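Phosphoserine aminotransferase SerC (Cytophaga hutchinsonii ATCC 33406, PDB 3FFR) probably catalyses the pyridoxal-phosphate-dependent transfer of an amino group from glutamate to 3-phosphohydroxypyruvate, giving phosphoserine for serine biosynthesis. Local coordinates at residues A[224-228]-A[229-233]; A[73-76]-A[77-81]; A[177-180]-A[181-184]; A[95-98]-A[99-103]. One frame throughout, in Å; residues are numbered along the deposited sequence.

Interaction 1. Residues A[224-228]-A[229-233]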
loop_
_atom_site.group_PDB
_atom_site.type_symbol
_atom_site.label_atom_id
_atom_site.label_comp_id
_atom_site.label_asym_id
_atom_site.label_seq_id
_atom_site.Cartn_x
_atom_site.Cartn_y
_atom_site.Cartn_z
ATOM N N THR A 224 -5.471 -12.928 -6.826
ATOM C CA THR A 224 -4.146 -13.520 -6.619
ATOM C C THR A 224 -3.726 -13.375 -5.160
ATOM O O THR A 224 -4.181 -14.155 -4.318
ATOM C CB THR A 224 -3.067 -12.985 -7.595
ATOM O OG1 THR A 224 -2.863 -11.578 -7.414
ATOM C CG2 THR A 224 -3.407 -13.321 -9.074
ATOM N N TYR A 225 -2.864 -12.410 -4.889
ATOM C CA TYR A 225 -2.333 -12.217 -3.525
ATOM C C TYR A 225 -3.363 -11.761 -2.528
ATOM O O TYR A 225 -3.267 -12.069 -1.324
ATOM C CB TYR A 225 -1.074 -11.292 -3.524
ATOM C CG TYR A 225 -1.354 -9.846 -3.786
ATOM C CD1 TYR A 225 -1.846 -9.414 -5.012
ATOM C CD2 TYR A 225 -1.154 -8.910 -2.806
ATOM C CE1 TYR A 225 -2.148 -8.080 -5.238
ATOM C CE2 TYR A 225 -1.439 -7.557 -3.018
ATOM C CZ TYR A 225 -1.953 -7.154 -4.229
ATOM O OH TYR A 225 -2.269 -5.837 -4.434
ATOM N N HIS A 226 -4.331 -10.994 -2.993
ATOM C CA HIS A 226 -5.371 -10.477 -2.122
ATOM C C HIS A 226 -6.745 -11.095 -2.299
ATOM O O HIS A 226 -7.768 -10.426 -2.146
ATOM C CB HIS A 226 -5.411 -8.945 -2.022
ATOM C CG HIS A 226 -4.325 -8.373 -1.145
ATOM N ND1 HIS A 226 -4.041 -7.020 -1.070
ATOM C CD2 HIS A 226 -3.438 -8.990 -0.333
ATOM C CE1 HIS A 226 -3.047 -6.832 -0.214
ATOM N NE2 HIS A 226 -2.640 -8.018 0.222
ATOM N N THR A 227 -6.762 -12.386 -2.604
ATOM C CA THR A 227 -7.997 -13.123 -2.460
ATOM C C THR A 227 -8.226 -13.224 -0.963
ATOM O O THR A 227 -7.279 -13.176 -0.165
ATOM C CB THR A 227 -7.976 -14.558 -3.034
ATOM O OG1 THR A 227 -7.127 -15.422 -2.232
ATOM C CG2 THR A 227 -7.548 -14.538 -4.517
ATOM N N ILE A 228 -9.491 -13.387 -0.566
ATOM C CA ILE A 228 -9.782 -13.593 0.844
ATOM C C ILE A 228 -9.031 -14.827 1.417
ATOM O O ILE A 228 -8.408 -14.732 2.466
ATOM C CB ILE A 228 -11.308 -13.627 1.129
ATOM C CG1 ILE A 228 -11.846 -12.183 1.041
ATOM C CG2 ILE A 228 -11.602 -14.185 2.548
ATOM C CD1 ILE A 228 -13.371 -12.122 1.044
ATOM N N PRO A 229 -9.077 -15.986 0.742
ATOM C CA PRO A 229 -8.354 -17.138 1.292
ATOM C C PRO A 229 -6.864 -16.924 1.448
ATOM O O PRO A 229 -6.264 -17.367 2.430
ATOM C CB PRO A 229 -8.683 -18.247 0.299
ATOM C CG PRO A 229 -10.057 -17.882 -0.165
ATOM C CD PRO A 229 -9.976 -16.398 -0.346
ATOM N N SER A 230 -6.287 -16.211 0.506
ATOM C CA SER A 230 -4.853 -15.898 0.561
ATOM C C SER A 230 -4.553 -15.058 1.815
ATOM O O SER A 230 -3.663 -15.359 2.597
ATOM C CB SER A 230 -4.381 -15.221 -0.715
ATOM O OG SER A 230 -3.049 -14.727 -0.590
HETATM N N MSE A 231 -5.340 -14.005 2.003
HETATM C CA MSE A 231 -5.138 -13.088 3.133
HETATM C C MSE A 231 -5.416 -13.762 4.471
HETATM O O MSE A 231 -4.705 -13.520 5.478
HETATM C CB MSE A 231 -5.999 -11.833 2.963
HETATM C CG MSE A 231 -5.528 -10.909 1.842
HETATM SE SE MSE A 231 -6.495 -9.263 1.785
HETATM C CE MSE A 231 -8.188 -9.958 1.143
ATOM N N LEU A 232 -6.421 -14.632 4.471
ATOM C CA LEU A 232 -6.874 -15.295 5.685
ATOM C C LEU A 232 -5.846 -16.282 6.194
ATOM O O LEU A 232 -5.560 -16.351 7.399
ATOM C CB LEU A 232 -8.245 -15.957 5.465
ATOM C CG LEU A 232 -9.066 -16.394 6.677
ATOM C CD1 LEU A 232 -9.314 -15.198 7.648
ATOM C CD2 LEU A 232 -10.378 -16.974 6.142
ATOM N N GLU A 233 -5.255 -17.007 5.261
ATOM C CA GLU A 233 -4.269 -18.016 5.588
ATOM C C GLU A 233 -3.098 -17.347 6.329
ATOM O O GLU A 233 -2.593 -17.855 7.348
ATOM C CB GLU A 233 -3.812 -18.688 4.303
ATOM C CG GLU A 233 -2.817 -19.766 4.463
ATOM C CD GLU A 233 -2.462 -20.380 3.128
ATOM O OE1 GLU A 233 -2.280 -19.622 2.133
ATOM O OE2 GLU A 233 -2.375 -21.622 3.074
#
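The imidazole of His-226 is packed on both faces: the selenium of the selenomethionine Met-231 lies over one, 4.0 Å from the ring centroid to SE, and CE2 of the Tyr-225 ring lies over the centre of the other. At its rim, ND1 and NE2 are hydrogen-bonded to Glu-72 and Glu-242, which fixes the plane between its two covers. The Met-231 chain bends at its last torsion (-71°), and CE thereby reaches back to 3.3 Å from His-226 O.

This stretch is a textbook helix entry, in which a type I turn, Thr-224 to Thr-227, leads into an N-cap. Thr-227 OG1 accepts from Ser-230 N at 3.0 Å, while Ser-230 OG donates to Tyr-225 O at 2.8 Å, approaching from above the carbonyl plane. The first helical bond, Met-231 N to Thr-227 O, follows at 3.0 Å. With a valine at Thr-227, the Ser-230 amide would probably lose its cap and the first turn would be held less firmly.

Around the entry, Ile-228 packs on Val-208 and Ser-212 of helix 206-217 and on Cys-81 of helix 70-81, and Met-231 rests on Leu-65 and Leu-67 of strand 62-67.

Interaction 2. Residues A[73-76]-A[77-81]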
loop_
_atom_site.group_PDB
_atom_site.type_symbol
_atom_site.label_atom_id
_atom_site.label_comp_id
_atom_site.label_asym_id
_atom_site.label_seq_id
_atom_site.Cartn_x
_atom_site.Cartn_y
_atom_site.Cartn_z
ATOM N N ILE A 73 -9.798 -2.107 -1.286
ATOM C CA ILE A 73 -10.850 -2.895 -0.646
ATOM C C ILE A 73 -12.154 -2.867 -1.498
ATOM O O ILE A 73 -12.794 -3.921 -1.713
ATOM C CB ILE A 73 -11.085 -2.541 0.836
ATOM C CG1 ILE A 73 -9.839 -2.887 1.660
ATOM C CG2 ILE A 73 -12.331 -3.308 1.371
ATOM C CD1 ILE A 73 -9.821 -2.229 3.041
ATOM N N TRP A 74 -12.494 -1.713 -2.057
ATOM C CA TRP A 74 -13.669 -1.690 -2.971
ATOM C C TRP A 74 -13.506 -2.760 -4.077
ATOM O O TRP A 74 -14.386 -3.542 -4.395
ATOM C CB TRP A 74 -13.815 -0.363 -3.672
ATOM C CG TRP A 74 -14.310 0.778 -2.870
ATOM C CD1 TRP A 74 -14.975 0.759 -1.678
ATOM C CD2 TRP A 74 -14.216 2.157 -3.248
ATOM N NE1 TRP A 74 -15.297 2.051 -1.288
ATOM C CE2 TRP A 74 -14.841 2.922 -2.237
ATOM C CE3 TRP A 74 -13.679 2.808 -4.341
ATOM C CZ2 TRP A 74 -14.960 4.305 -2.327
ATOM C CZ3 TRP A 74 -13.767 4.169 -4.414
ATOM C CH2 TRP A 74 -14.382 4.912 -3.410
ATOM N N GLU A 75 -12.352 -2.729 -4.721
ATOM C CA GLU A 75 -12.055 -3.682 -5.803
ATOM C C GLU A 75 -12.114 -5.132 -5.336
ATOM O O GLU A 75 -12.728 -5.996 -5.996
ATOM C CB GLU A 75 -10.701 -3.370 -6.447
ATOM C CG GLU A 75 -10.396 -4.257 -7.655
ATOM C CD GLU A 75 -9.027 -3.983 -8.236
ATOM O OE1 GLU A 75 -8.058 -4.520 -7.685
ATOM O OE2 GLU A 75 -8.970 -3.353 -9.292
ATOM N N ARG A 76 -11.482 -5.400 -4.189
ATOM C CA ARG A 76 -11.401 -6.761 -3.647
ATOM C C ARG A 76 -12.761 -7.286 -3.223
ATOM O O ARG A 76 -13.031 -8.503 -3.308
ATOM C CB ARG A 76 -10.403 -6.883 -2.489
ATOM C CG ARG A 76 -8.988 -6.428 -2.783
ATOM C CD ARG A 76 -8.464 -6.919 -4.104
ATOM N NE ARG A 76 -7.058 -6.491 -4.306
ATOM C CZ ARG A 76 -6.371 -6.733 -5.413
ATOM N NH1 ARG A 76 -6.970 -7.346 -6.432
ATOM N NH2 ARG A 76 -5.089 -6.382 -5.485
ATOM N N ILE A 77 -13.629 -6.401 -2.740
ATOM C CA ILE A 77 -15.000 -6.812 -2.391
ATOM C C ILE A 77 -15.715 -7.398 -3.599
ATOM O O ILE A 77 -16.299 -8.487 -3.547
ATOM C CB ILE A 77 -15.856 -5.644 -1.790
ATOM C CG1 ILE A 77 -15.382 -5.371 -0.354
ATOM C CG2 ILE A 77 -17.383 -5.960 -1.852
ATOM C CD1 ILE A 77 -15.866 -4.024 0.243
ATOM N N ILE A 78 -15.625 -6.690 -4.718
ATOM C CA ILE A 78 -16.334 -7.130 -5.929
ATOM C C ILE A 78 -15.683 -8.392 -6.499
ATOM O O ILE A 78 -16.371 -9.368 -6.877
ATOM C CB ILE A 78 -16.455 -5.987 -6.956
ATOM C CG1 ILE A 78 -17.219 -4.805 -6.348
ATOM C CG2 ILE A 78 -17.195 -6.464 -8.217
ATOM C CD1 ILE A 78 -17.022 -3.491 -7.123
ATOM N N GLN A 79 -14.362 -8.413 -6.525
ATOM C CA GLN A 79 -13.669 -9.611 -7.049
ATOM C C GLN A 79 -13.895 -10.873 -6.278
ATOM O O GLN A 79 -14.022 -11.968 -6.853
ATOM C CB GLN A 79 -12.150 -9.375 -7.143
ATOM C CG GLN A 79 -11.769 -8.302 -8.170
ATOM C CD GLN A 79 -10.300 -7.873 -8.073
ATOM O OE1 GLN A 79 -9.668 -8.012 -7.025
ATOM N NE2 GLN A 79 -9.755 -7.355 -9.174
ATOM N N ASN A 80 -13.920 -10.736 -4.962
ATOM C CA ASN A 80 -14.083 -11.888 -4.067
ATOM C C ASN A 80 -15.498 -12.321 -3.779
ATOM O O ASN A 80 -15.734 -13.474 -3.447
ATOM C CB ASN A 80 -13.421 -11.611 -2.727
ATOM C CG ASN A 80 -11.901 -11.782 -2.765
ATOM O OD1 ASN A 80 -11.370 -12.908 -2.565
ATOM N ND2 ASN A 80 -11.181 -10.648 -2.946
ATOM N N CYS A 81 -16.451 -11.413 -3.972
ATOM C CA CYS A 81 -17.790 -11.662 -3.479
ATOM C C CYS A 81 -18.973 -11.468 -4.412
ATOM O O CYS A 81 -20.100 -11.707 -4.021
ATOM C CB CYS A 81 -18.047 -10.823 -2.233
ATOM S SG CYS A 81 -16.809 -11.014 -0.900
#
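Arg-76 sets out beside its own backbone N (chi1 -56°) and bends again at chi2 (-45°), while Gln-79 runs extended, and the two side chains come to lie side by side, pointing the same way. This is i to i+3 pairing on one face of helix 70-81, a helix of the large pyridoxal-phosphate-binding domain that meets its own copy across the dimer. Arg-76 NH1 donates to Gln-79 OE1 at 2.8 Å, on a lone pair in the amide plane, and the oxygen lies close to the guanidinium plane at its edge, although the two planes are turned 39° apart.

Glu-75 OE1 sits 3.3 Å from Arg-76 NH1 but above a guanidinium face, a salt bridge of charges alone with no N-H aimed at it. Its carboxylate also serves the second subunit, where OE2 meets Thr-224 and OE1 meets Arg-76. These interleaved charges join the two subunits, and Gln-79 packs there on its own counterpart.

On the inner side, Ile-73 CG2 touches Ile-77 CD1 at 3.8 Å. Near the helix end, Asn-80 OD1 accepts from Ile-228 N, while its ND2 turns back to the helix's own backbone: Arg-76 O is gripped from opposite faces of its plane, by Asn-80 N and by Asn-80 ND2, each at 2.9 Å.

Interaction 3. Residues A[177-180]-A[181-184]; sequences FDWT and KIDS
An Asx turn superimposed on a type I beta turn shapes the loop that leads into strand 184-188, and Asp-178 with Lys-181 and Phe-177 with Ile-182 meet around it. The beta turn is closed by Lys-181 N, which donates to Asp-178 O at 3.1 Å from well above the carbonyl plane.

The Asp-178 side chain stiffens the same bend. Its CG stands anti to the backbone N (chi1 177°), which carries OD1 over the turn to accept two bonds from one face of the carboxylate: Thr-180 N at 2.9 Å on the anti side and Thr-180 OG1 at 2.7 Å on the syn side. The hydroxyl, having given its proton to Asp-178, accepts from a water that, in the lysine conformer described (one of two), accepts in turn from Lys-181 NZ. In that conformer the methylenes pass along the other carboxylate oxygen, and the amino group stays beyond salt-bridge distance, 4.2 Å from NZ to Asp-178 OD2.

Another part of the loop is apolar. Ile-182 CD1 lies 3.9 Å from Phe-177 CD1 and 4.0 Å from Trp-179 CZ3, filling the angle between the two aromatic side chains. Phe-177 CB lies over one face of the indole, toward its rim; the indole NE1 is hydrogen-bonded to Leu-56 O, and Phe-177 and Ile-182 continue onto Ile-152 and Val-166.

The Asx turn on a type I beta turn, with Phe-177 and Ile-182 buried beneath it, forms the end of the connection between the neighbouring parallel strands 163-167 and 184-188 in the central sheet of a fold type I aminotransferase.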
loop_
_atom_site.group_PDB
_atom_site.type_symbol
_atom_site.label_atom_id
_atom_site.label_comp_id
_atom_site.label_asym_id
_atom_site.label_seq_id
_atom_site.Cartn_x
_atom_site.Cartn_y
_atom_site.Cartn_z
ATOM N N PHE A 177 -21.519 -0.290 15.340
ATOM C CA PHE A 177 -22.282 -1.266 14.566
ATOM C C PHE A 177 -22.829 -2.416 15.369
ATOM O O PHE A 177 -22.281 -2.816 16.396
ATOM C CB PHE A 177 -21.471 -1.810 13.364
ATOM C CG PHE A 177 -21.138 -0.744 12.349
ATOM C CD1 PHE A 177 -22.128 -0.272 11.469
ATOM C CD2 PHE A 177 -19.892 -0.167 12.312
ATOM C CE1 PHE A 177 -21.872 0.742 10.591
ATOM C CE2 PHE A 177 -19.617 0.850 11.404
ATOM C CZ PHE A 177 -20.619 1.307 10.545
ATOM N N ASP A 178 -23.963 -2.893 14.886
ATOM C CA ASP A 178 -24.522 -4.159 15.330
ATOM C C ASP A 178 -23.977 -5.151 14.307
ATOM O O ASP A 178 -24.418 -5.189 13.152
ATOM C CB ASP A 178 -26.037 -4.151 15.295
ATOM C CG ASP A 178 -26.632 -5.487 15.694
ATOM O OD1 ASP A 178 -25.972 -6.539 15.605
ATOM O OD2 ASP A 178 -27.819 -5.471 16.070
ATOM N N TRP A 179 -22.998 -5.932 14.743
ATOM C CA TRP A 179 -22.257 -6.811 13.838
ATOM C C TRP A 179 -23.092 -7.967 13.346
ATOM O O TRP A 179 -22.689 -8.670 12.441
ATOM C CB TRP A 179 -20.980 -7.320 14.513
ATOM C CG TRP A 179 -20.081 -6.181 14.935
ATOM C CD1 TRP A 179 -19.833 -5.767 16.218
ATOM C CD2 TRP A 179 -19.382 -5.278 14.085
ATOM N NE1 TRP A 179 -19.012 -4.684 16.215
ATOM C CE2 TRP A 179 -18.707 -4.364 14.917
ATOM C CE3 TRP A 179 -19.233 -5.171 12.701
ATOM C CZ2 TRP A 179 -17.923 -3.345 14.415
ATOM C CZ3 TRP A 179 -18.421 -4.173 12.206
ATOM C CH2 TRP A 179 -17.784 -3.267 13.065
ATOM N N THR A 180 -24.268 -8.156 13.929
ATOM C CA THR A 180 -25.124 -9.247 13.481
ATOM C C THR A 180 -26.006 -8.828 12.323
ATOM O O THR A 180 -26.551 -9.687 11.627
ATOM C CB THR A 180 -26.053 -9.779 14.602
ATOM O OG1 THR A 180 -27.106 -8.843 14.851
ATOM C CG2 THR A 180 -25.258 -10.098 15.888
ATOM N N LYS A 181 -26.107 -7.519 12.099
ATOM C CA LYS A 181 -26.983 -6.997 11.048
ATOM C C LYS A 181 -26.290 -6.613 9.754
ATOM O O LYS A 181 -26.936 -6.285 8.768
ATOM C CB LYS A 181 -27.836 -5.864 11.591
ATOM C CG LYS A 181 -28.779 -6.349 12.657
ATOM C CD LYS A 181 -29.669 -5.254 13.174
ATOM C CE LYS A 181 -30.451 -5.766 14.370
ATOM N NZ LYS A 181 -31.119 -7.076 14.076
ATOM N N ILE A 182 -24.962 -6.695 9.766
ATOM C CA ILE A 182 -24.152 -6.452 8.589
ATOM C C ILE A 182 -23.150 -7.602 8.486
ATOM O O ILE A 182 -23.166 -8.521 9.317
ATOM C CB ILE A 182 -23.449 -5.089 8.604
ATOM C CG1 ILE A 182 -22.456 -4.998 9.777
ATOM C CG2 ILE A 182 -24.481 -3.921 8.592
ATOM C CD1 ILE A 182 -21.603 -3.742 9.770
ATOM N N ASP A 183 -22.310 -7.565 7.468
ATOM C CA ASP A 183 -21.330 -8.626 7.272
ATOM C C ASP A 183 -19.884 -8.142 7.197
ATOM O O ASP A 183 -18.944 -8.922 7.355
ATOM C CB ASP A 183 -21.684 -9.405 6.001
ATOM C CG ASP A 183 -23.086 -10.037 6.089
ATOM O OD1 ASP A 183 -23.224 -11.060 6.835
ATOM O OD2 ASP A 183 -24.013 -9.533 5.387
ATOM N N SER A 184 -19.719 -6.851 7.008
ATOM C CA SER A 184 -18.374 -6.306 6.816
ATOM C C SER A 184 -18.372 -4.800 6.862
ATOM O O SER A 184 -19.365 -4.127 6.530
ATOM C CB SER A 184 -17.842 -6.776 5.432
ATOM O OG SER A 184 -16.592 -6.212 5.027
HETATM O O HOH W 1 -29.639 -9.662 14.658
#

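Interaction 4. Residues A[95-98]-A[99-103]; sequences SKRF and YEFAG
Glu-100 joins Lys-96 and Arg-97 on the outer side of helix 93-104, whereas Phe-98 and Phe-101 bury the inner one, and the stretch illustrates how an amphipathic helix divides its work.

The packed part is dense. Phe-101 N bonds to Arg-97 O at 2.9 Å, and the phenyl ring leans back over that turn. Its CE1 stands 3.4 Å from Arg-97 CZ, over the centre of a guanidinium face with the planes 78° apart. The ring therefore presents its edge to the cation rather than its pi face, at least for the arginine conformer described, one of two. Lys-96 O meets the Tyr-99 ring at its edge, 3.8 Å from CD2.

Toward solvent, contacts are made by charge and water. Lys-96, extended until its last bend (chi4 -80°), brings NZ to 2.7 Å from Glu-100 OE2 on the syn side. In the same arginine conformer, Arg-97 NH1 takes the other oxygen, OE1, on its anti side at 3.0 Å, and is shared with Glu-104. A water links Lys-96 NZ to Glu-100 OE1, completing a small ring of polar contacts. An alanine in place of Glu-100 would probably leave Lys-96 without its carboxylate mate and free to swing into solvent, with Arg-97 relying more on Glu-104.

Within the crossover from strand 85-90 to strand 108-113, Tyr-99 and Ala-102 lie on both strands, while Phe-98 stacks on Trp-74 of helix 70-81 and Phe-101 meets that indole edge-to-face.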
loop_
_atom_site.group_PDB
_atom_site.type_symbol
_atom_site.label_atom_id
_atom_site.label_comp_id
_atom_site.label_asym_id
_atom_site.label_seq_id
_atom_site.Cartn_x
_atom_site.Cartn_y
_atom_site.Cartn_z
ATOM N N SER A 95 -19.350 6.955 -2.852
ATOM C CA SER A 95 -20.331 5.876 -3.067
ATOM C C SER A 95 -20.547 5.642 -4.571
ATOM O O SER A 95 -20.698 4.504 -5.022
ATOM C CB SER A 95 -21.638 6.119 -2.305
ATOM O OG SER A 95 -22.187 7.388 -2.589
ATOM N N LYS A 96 -20.474 6.719 -5.346
ATOM C CA LYS A 96 -20.596 6.611 -6.814
ATOM C C LYS A 96 -19.428 5.833 -7.447
ATOM O O LYS A 96 -19.604 4.976 -8.321
ATOM C CB LYS A 96 -20.688 7.983 -7.455
ATOM C CG LYS A 96 -20.721 8.004 -8.990
ATOM C CD LYS A 96 -20.852 9.487 -9.449
ATOM C CE LYS A 96 -20.780 9.712 -10.948
ATOM N NZ LYS A 96 -19.352 9.697 -11.438
ATOM N N ARG A 97 -18.224 6.127 -6.978
ATOM C CA ARG A 97 -17.008 5.492 -7.540
ATOM C C ARG A 97 -17.040 3.984 -7.274
ATOM O O ARG A 97 -16.728 3.176 -8.177
ATOM C CB ARG A 97 -15.719 6.129 -7.014
ATOM C CG ARG A 97 -14.471 5.689 -7.819
ATOM C CD ARG A 97 -14.329 6.368 -9.208
ATOM N NE ARG A 97 -13.282 5.708 -9.993
ATOM C CZ ARG A 97 -13.539 4.823 -10.960
ATOM N NH1 ARG A 97 -14.783 4.613 -11.342
ATOM N NH2 ARG A 97 -12.538 4.204 -11.597
ATOM N N PHE A 98 -17.458 3.612 -6.060
ATOM C CA PHE A 98 -17.572 2.175 -5.664
ATOM C C PHE A 98 -18.569 1.489 -6.572
ATOM O O PHE A 98 -18.315 0.431 -7.127
ATOM C CB PHE A 98 -17.921 2.100 -4.163
ATOM C CG PHE A 98 -17.944 0.730 -3.576
ATOM C CD1 PHE A 98 -17.369 -0.355 -4.217
ATOM C CD2 PHE A 98 -18.419 0.580 -2.279
ATOM C CE1 PHE A 98 -17.374 -1.606 -3.609
ATOM C CE2 PHE A 98 -18.409 -0.679 -1.671
ATOM C CZ PHE A 98 -17.889 -1.741 -2.330
ATOM N N TYR A 99 -19.704 2.139 -6.784
ATOM C CA TYR A 99 -20.714 1.616 -7.696
ATOM C C TYR A 99 -20.122 1.411 -9.087
ATOM O O TYR A 99 -20.358 0.385 -9.733
ATOM C CB TYR A 99 -21.915 2.592 -7.734
ATOM C CG TYR A 99 -22.790 2.512 -8.971
ATOM C CD1 TYR A 99 -23.687 1.479 -9.137
ATOM C CD2 TYR A 99 -22.721 3.489 -9.945
ATOM C CE1 TYR A 99 -24.484 1.409 -10.251
ATOM C CE2 TYR A 99 -23.493 3.423 -11.069
ATOM C CZ TYR A 99 -24.389 2.394 -11.213
ATOM O OH TYR A 99 -25.179 2.345 -12.349
ATOM N N GLU A 100 -19.346 2.392 -9.539
ATOM C CA GLU A 100 -18.728 2.321 -10.880
ATOM C C GLU A 100 -17.727 1.176 -11.039
ATOM O O GLU A 100 -17.590 0.570 -12.103
ATOM C CB GLU A 100 -18.038 3.650 -11.227
ATOM C CG GLU A 100 -19.035 4.756 -11.514
ATOM C CD GLU A 100 -18.409 6.132 -11.625
ATOM O OE1 GLU A 100 -17.230 6.294 -11.269
ATOM O OE2 GLU A 100 -19.144 7.070 -12.028
ATOM N N PHE A 101 -17.044 0.862 -9.952
ATOM C CA PHE A 101 -16.088 -0.273 -9.975
ATOM C C PHE A 101 -16.788 -1.561 -10.382
ATOM O O PHE A 101 -16.205 -2.423 -11.044
ATOM C CB PHE A 101 -15.447 -0.503 -8.590
ATOM C CG PHE A 101 -14.265 0.358 -8.296
ATOM C CD1 PHE A 101 -14.098 1.613 -8.883
ATOM C CD2 PHE A 101 -13.306 -0.084 -7.379
ATOM C CE1 PHE A 101 -12.994 2.407 -8.590
ATOM C CE2 PHE A 101 -12.222 0.705 -7.066
ATOM C CZ PHE A 101 -12.073 1.952 -7.654
ATOM N N ALA A 102 -18.027 -1.744 -9.942
ATOM C CA ALA A 102 -18.719 -2.999 -10.250
ATOM C C ALA A 102 -18.790 -3.193 -11.778
ATOM O O ALA A 102 -18.436 -4.245 -12.311
ATOM C CB ALA A 102 -20.145 -3.049 -9.604
ATOM N N GLY A 103 -19.229 -2.145 -12.473
ATOM C CA GLY A 103 -19.305 -2.174 -13.934
ATOM C C GLY A 103 -17.943 -2.296 -14.594
ATOM O O GLY A 103 -17.767 -2.990 -15.593
HETATM O O HOH W 2 -16.611 8.803 -10.560
#

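Overall arrangement
Along the chain the order is interaction 2, 4, 3, 1, and all four surround the large domain's seven-stranded sheet. Interaction 2, on helix 70-81, is the common neighbour: it touches interaction 4 on helix 93-104, with centres about 11 Å apart, and interaction 1 at the start of helix 228-235, about 12 Å away. Interaction 3, in the loop between strands 163-167 and 184-188, stands apart, its centre about 18 Å from that of interaction 2 and about 22 Å from those of the other two. Interactions 1, 2 and 4 all reach the second subunit, so parts of these local contacts also lie at the dimer interface.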